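Local coordinates for AbyA5 (Verrucosispora maris, PDB 4YWF), which catalyses acetate elimination in spirotetronate biosynthesis, working as a lyase although it is built like an esterase of the alpha/beta-hydrolase superfamily, at residues A[120-125]-A[199-204]; A[160-165]-A[170-175]. The protein carries 4 engineered substitutions. All blocks are in the same frame, centred on the assembly; numbering follows the deposited sequence.

Contact 1 of 2, residues A[120-125]-A[199-204]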
loop_
_atom_site.group_PDB
_atom_site.type_symbol
_atom_site.label_atom_id
_atom_site.label_comp_id
_atom_site.label_asym_id
_atom_site.label_seq_id
_atom_site.Cartn_x
_atom_site.Cartn_y
_atom_site.Cartn_z
ATOM N N LEU A 120 14.147 -6.209 6.364
ATOM C CA LEU A 120 13.591 -7.031 7.406
ATOM C C LEU A 120 12.917 -8.239 6.718
ATOM O O LEU A 120 12.260 -8.109 5.729
ATOM C CB LEU A 120 12.545 -6.255 8.179
ATOM C CG LEU A 120 12.968 -4.910 8.776
ATOM C CD1 LEU A 120 11.772 -4.270 9.483
ATOM C CD2 LEU A 120 14.138 -5.131 9.743
ATOM N N GLU A 121 13.083 -9.419 7.281
ATOM C CA GLU A 121 12.424 -10.648 6.786
ATOM C C GLU A 121 11.775 -11.315 7.998
ATOM O O GLU A 121 12.446 -11.593 8.994
ATOM C CB GLU A 121 13.454 -11.574 6.134
ATOM C CG GLU A 121 12.820 -12.661 5.237
ATOM C CD GLU A 121 13.691 -13.079 4.027
ATOM O OE1 GLU A 121 14.566 -12.305 3.565
ATOM O OE2 GLU A 121 13.490 -14.188 3.506
ATOM N N LEU A 122 10.465 -11.502 7.935
ATOM C CA LEU A 122 9.690 -12.126 8.982
ATOM C C LEU A 122 9.182 -13.474 8.481
ATOM O O LEU A 122 8.371 -13.563 7.582
ATOM C CB LEU A 122 8.502 -11.230 9.355
ATOM C CG LEU A 122 8.848 -9.829 9.906
ATOM C CD1 LEU A 122 9.296 -8.793 8.851
ATOM C CD2 LEU A 122 7.645 -9.273 10.633
ATOM N N ARG A 123 9.684 -14.549 9.062
ATOM C CA ARG A 123 9.283 -15.886 8.668
ATOM C C ARG A 123 8.093 -16.241 9.544
ATOM O O ARG A 123 8.229 -16.417 10.757
ATOM C CB ARG A 123 10.482 -16.832 8.798
ATOM N N LEU A 124 6.894 -16.244 8.967
ATOM C CA LEU A 124 5.673 -16.297 9.781
ATOM C C LEU A 124 4.902 -17.577 9.601
ATOM O O LEU A 124 5.016 -18.199 8.547
ATOM C CB LEU A 124 4.734 -15.142 9.428
ATOM C CG LEU A 124 5.137 -13.797 9.983
ATOM C CD1 LEU A 124 4.329 -12.728 9.260
ATOM C CD2 LEU A 124 4.888 -13.774 11.483
ATOM N N PRO A 125 4.055 -17.948 10.593
ATOM C CA PRO A 125 3.181 -19.098 10.425
ATOM C C PRO A 125 2.709 -19.296 8.997
ATOM O O PRO A 125 2.939 -20.342 8.434
ATOM C CB PRO A 125 1.980 -18.760 11.338
ATOM C CG PRO A 125 2.241 -17.388 11.890
ATOM C CD PRO A 125 3.730 -17.259 11.850
ATOM N N LEU A 199 5.537 -4.310 14.060
ATOM C CA LEU A 199 6.009 -3.596 15.216
ATOM C C LEU A 199 6.833 -4.549 16.160
ATOM O O LEU A 199 7.874 -4.146 16.669
ATOM C CB LEU A 199 4.822 -3.021 15.929
ATOM C CG LEU A 199 4.081 -1.862 15.246
ATOM C CD1 LEU A 199 2.749 -1.645 16.008
ATOM C CD2 LEU A 199 4.963 -0.630 15.194
ATOM N N ASP A 200 6.338 -5.770 16.368
ATOM C CA ASP A 200 7.090 -6.836 17.137
ATOM C C ASP A 200 8.504 -7.015 16.652
ATOM O O ASP A 200 9.413 -7.103 17.450
ATOM C CB ASP A 200 6.372 -8.204 17.077
ATOM C CG ASP A 200 5.073 -8.221 17.858
ATOM O OD1 ASP A 200 4.826 -7.308 18.691
ATOM O OD2 ASP A 200 4.247 -9.124 17.605
ATOM N N ALA A 201 8.705 -7.018 15.344
ATOM C CA ALA A 201 10.007 -7.204 14.782
ATOM C C ALA A 201 10.978 -6.044 14.959
ATOM O O ALA A 201 12.188 -6.239 14.861
ATOM C CB ALA A 201 9.858 -7.563 13.302
ATOM N N VAL A 202 10.499 -4.841 15.263
ATOM C CA VAL A 202 11.383 -3.686 15.449
ATOM C C VAL A 202 11.264 -3.067 16.842
ATOM O O VAL A 202 11.713 -1.945 17.061
ATOM C CB VAL A 202 11.104 -2.560 14.398
ATOM C CG1 VAL A 202 11.385 -3.062 12.974
ATOM C CG2 VAL A 202 9.656 -2.023 14.487
ATOM N N ALA A 203 10.646 -3.791 17.751
ATOM C CA ALA A 203 10.401 -3.325 19.138
ATOM C C ALA A 203 11.724 -2.963 19.903
ATOM O O ALA A 203 11.755 -2.103 20.783
ATOM C CB ALA A 203 9.574 -4.378 19.870
ATOM N N GLU A 204 12.842 -3.557 19.524
ATOM C CA GLU A 204 14.131 -3.212 20.169
ATOM C C GLU A 204 14.812 -1.984 19.582
ATOM O O GLU A 204 15.823 -1.511 20.047
ATOM C CB GLU A 204 15.069 -4.416 20.045
ATOM C CG GLU A 204 14.772 -5.508 21.036
ATOM C CD GLU A 204 15.364 -5.165 22.425
ATOM O OE1 GLU A 204 16.653 -4.922 22.585
ATOM O OE2 GLU A 204 14.496 -5.128 23.340
#
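Leu120 and Leu122 project from the same side of strand 120-124 and meet Val202 and Ala201 of segment 199-204. In Leu120, CB points at segment 199-204 and, with CG, only sets the direction. CG is set beside the backbone N, opposite the carbonyl carbon (chi1 -55°), and the chain then runs on fully extended (chi2 179°), carrying CD1 away from the strand. Of the two methyls CD1 makes the contact, 3.7 Å from Val202 CG1, with the two side chains crossing at about a right angle, while CD2 does not reach across. Two residues on, Leu122 CD2 lies 3.9 Å from Ala201 CB. A methyl group suits the place, because it offers the leucine an apolar surface while letting the backbones come within 7.6 Å at the CA atoms of Leu122 and Ala201. In the alpha/beta-hydrolase fold the first strand forms one edge of the central sheet, and here that edge, bonded on its inner side to strand 127-134, lies over helix 194-201. Glu121, between the two leucines, faces the other way and makes a salt bridge with Arg130. The N-H of Val202 bonds to Leu199 O. The branched Val202 is buried and rests on Thr208 of the next strand, while Asp200 on the exposed flank pairs with Arg232.

Contact 2 of 2, residues A[160-165]-A[170-175]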
loop_
_atom_site.group_PDB
_atom_site.type_symbol
_atom_site.label_atom_id
_atom_site.label_comp_id
_atom_site.label_asym_id
_atom_site.label_seq_id
_atom_site.Cartn_x
_atom_site.Cartn_y
_atom_site.Cartn_z
ATOM N N PRO A 160 12.074 3.976 -1.805
ATOM C CA PRO A 160 13.105 4.957 -2.069
ATOM C C PRO A 160 12.962 6.220 -1.171
ATOM O O PRO A 160 13.947 6.956 -0.980
ATOM C CB PRO A 160 12.851 5.326 -3.510
ATOM C CG PRO A 160 12.170 4.169 -4.131
ATOM C CD PRO A 160 11.406 3.527 -3.034
ATOM N N ILE A 161 11.769 6.478 -0.631
ATOM C CA ILE A 161 11.602 7.676 0.245
ATOM C C ILE A 161 11.885 7.422 1.719
ATOM O O ILE A 161 11.829 8.380 2.501
ATOM C CB ILE A 161 10.246 8.402 0.089
ATOM C CG1 ILE A 161 9.061 7.486 0.422
ATOM C CG2 ILE A 161 10.168 8.977 -1.327
ATOM C CD1 ILE A 161 7.693 8.188 0.362
ATOM N N LEU A 162 12.261 6.191 2.092
ATOM C CA LEU A 162 12.640 5.871 3.487
ATOM C C LEU A 162 13.604 6.858 4.117
ATOM O O LEU A 162 13.406 7.257 5.253
ATOM C CB LEU A 162 13.173 4.450 3.615
ATOM C CG LEU A 162 12.104 3.362 3.524
ATOM C CD1 LEU A 162 12.706 1.974 3.323
ATOM C CD2 LEU A 162 11.204 3.350 4.759
ATOM N N PRO A 163 14.670 7.238 3.417
ATOM C CA PRO A 163 15.603 8.173 4.096
ATOM C C PRO A 163 14.928 9.492 4.448
ATOM O O PRO A 163 15.232 10.066 5.494
ATOM C CB PRO A 163 16.726 8.425 3.037
ATOM C CG PRO A 163 16.561 7.331 2.052
ATOM C CD PRO A 163 15.134 6.841 2.090
ATOM N N GLU A 164 14.047 9.979 3.587
ATOM C CA GLU A 164 13.391 11.267 3.867
ATOM C C GLU A 164 12.378 11.139 4.995
ATOM O O GLU A 164 12.288 12.003 5.838
ATOM C CB GLU A 164 12.749 11.831 2.635
ATOM C CG GLU A 164 13.779 12.246 1.601
ATOM C CD GLU A 164 13.661 11.457 0.322
ATOM O OE1 GLU A 164 12.942 11.955 -0.558
ATOM O OE2 GLU A 164 14.277 10.349 0.195
ATOM N N LEU A 165 11.660 10.026 5.065
ATOM C CA LEU A 165 10.830 9.740 6.262
ATOM C C LEU A 165 11.614 9.593 7.579
ATOM O O LEU A 165 11.238 10.142 8.618
ATOM C CB LEU A 165 9.994 8.489 6.018
ATOM C CG LEU A 165 8.944 8.541 4.923
ATOM C CD1 LEU A 165 8.316 7.141 4.742
ATOM C CD2 LEU A 165 7.857 9.552 5.213
ATOM N N PHE A 170 11.260 9.479 12.158
ATOM C CA PHE A 170 10.571 8.189 12.308
ATOM C C PHE A 170 11.537 7.026 12.137
ATOM O O PHE A 170 12.501 7.104 11.352
ATOM C CB PHE A 170 9.552 8.019 11.213
ATOM C CG PHE A 170 8.402 8.982 11.292
ATOM C CD1 PHE A 170 7.438 8.821 12.245
ATOM C CD2 PHE A 170 8.305 10.021 10.407
ATOM C CE1 PHE A 170 6.352 9.693 12.333
ATOM C CE2 PHE A 170 7.215 10.897 10.450
ATOM C CZ PHE A 170 6.245 10.739 11.432
ATOM N N ALA A 171 11.187 5.929 12.790
ATOM C CA ALA A 171 11.516 4.613 12.318
ATOM C C ALA A 171 10.461 4.184 11.274
ATOM O O ALA A 171 9.333 3.873 11.604
ATOM C CB ALA A 171 11.564 3.669 13.489
ATOM N N ALA A 172 10.860 4.180 10.004
ATOM C CA ALA A 172 9.970 4.019 8.856
ATOM C C ALA A 172 10.129 2.592 8.315
ATOM O O ALA A 172 11.237 2.112 8.145
ATOM C CB ALA A 172 10.252 5.069 7.763
ATOM N N VAL A 173 9.005 1.907 8.147
ATOM C CA VAL A 173 9.000 0.535 7.679
ATOM C C VAL A 173 7.974 0.386 6.567
ATOM O O VAL A 173 6.749 0.598 6.781
ATOM C CB VAL A 173 8.584 -0.415 8.764
ATOM C CG1 VAL A 173 8.543 -1.826 8.209
ATOM C CG2 VAL A 173 9.530 -0.320 9.957
ATOM N N VAL A 174 8.429 -0.000 5.395
ATOM C CA VAL A 174 7.576 -0.025 4.216
ATOM C C VAL A 174 7.440 -1.520 3.851
ATOM O O VAL A 174 8.441 -2.268 3.705
ATOM C CB VAL A 174 8.191 0.745 3.036
ATOM C CG1 VAL A 174 7.409 0.458 1.756
ATOM C CG2 VAL A 174 8.205 2.266 3.315
ATOM N N THR A 175 6.228 -1.967 3.778
ATOM C CA THR A 175 5.981 -3.322 3.311
ATOM C C THR A 175 4.833 -3.313 2.287
ATOM O O THR A 175 4.533 -2.240 1.683
ATOM C CB THR A 175 5.751 -4.231 4.536
ATOM O OG1 THR A 175 5.664 -5.617 4.142
ATOM C CG2 THR A 175 4.518 -3.769 5.274
#
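The backbone of helix 162-167 passes close over strand 171-174, with the CA atoms of Leu165 and Phe170 6.2 Å apart and those of Leu162 and Ala172 6.3 Å apart. Leu162 and Leu165, one turn apart on the helix, share the small Ala172 methyl: Leu162 CD2 comes to 3.6 Å from Ala172 CB, and Leu165 CB sits 3.8 Å from the same atom. Alanine suits the place, its single methyl being the surface on which both leucines close. Leu162 CD2 also reaches along the strand to Val174 CG2, at 3.5 Å, so one methyl bridges two strand residues that face the helix. Val174 is rotated with CG1 opposite the backbone N (chi1 169°), which leaves CG2 beside that N and directed at the leucine. Phe170 meets the helix differently. Its ring turns an edge to the backbone, and Leu165 O lies in the ring plane, 3.4 Å from Phe170 CD2, where the weakly positive rim of the ring suits a carbonyl oxygen. Inside the helix, Leu165 N bonds to Ile161 O and closes the turn that carries both leucines. The contact belongs to the beta-alpha-beta unit in which strand 143-148 leads through helix 162-167 to the parallel strand 171-174. Leu162 also covers Trp132 and Ala134 of strand 127-134, Leu165 reaches Leu145 on the other flank, and helix 337-351 packs on Phe170 through Val348 and Leu349.

Overall arrangement
Both contacts set a helix against the same central sheet, but at different depths. Contact 2 is wholly buried, its centre about 13 Å from the centre of the chain; contact 1, at the sheet edge, is only partly buried, its centre about 18 Å from it. The difference shows in their extent: contact 1 rests on two methyl pairs, while contact 2 buries about twice the area and adds a carbonyl at a ring edge. Neither has a hydrogen bond across it. Strand 171-174 leads on to helix 194-201, and the contacts meet where Leu120 CD1 lies 4.2 Å from Val173 CG1. Since Val173 points away from helix 162-167, the two helices cover opposite faces of the sheet.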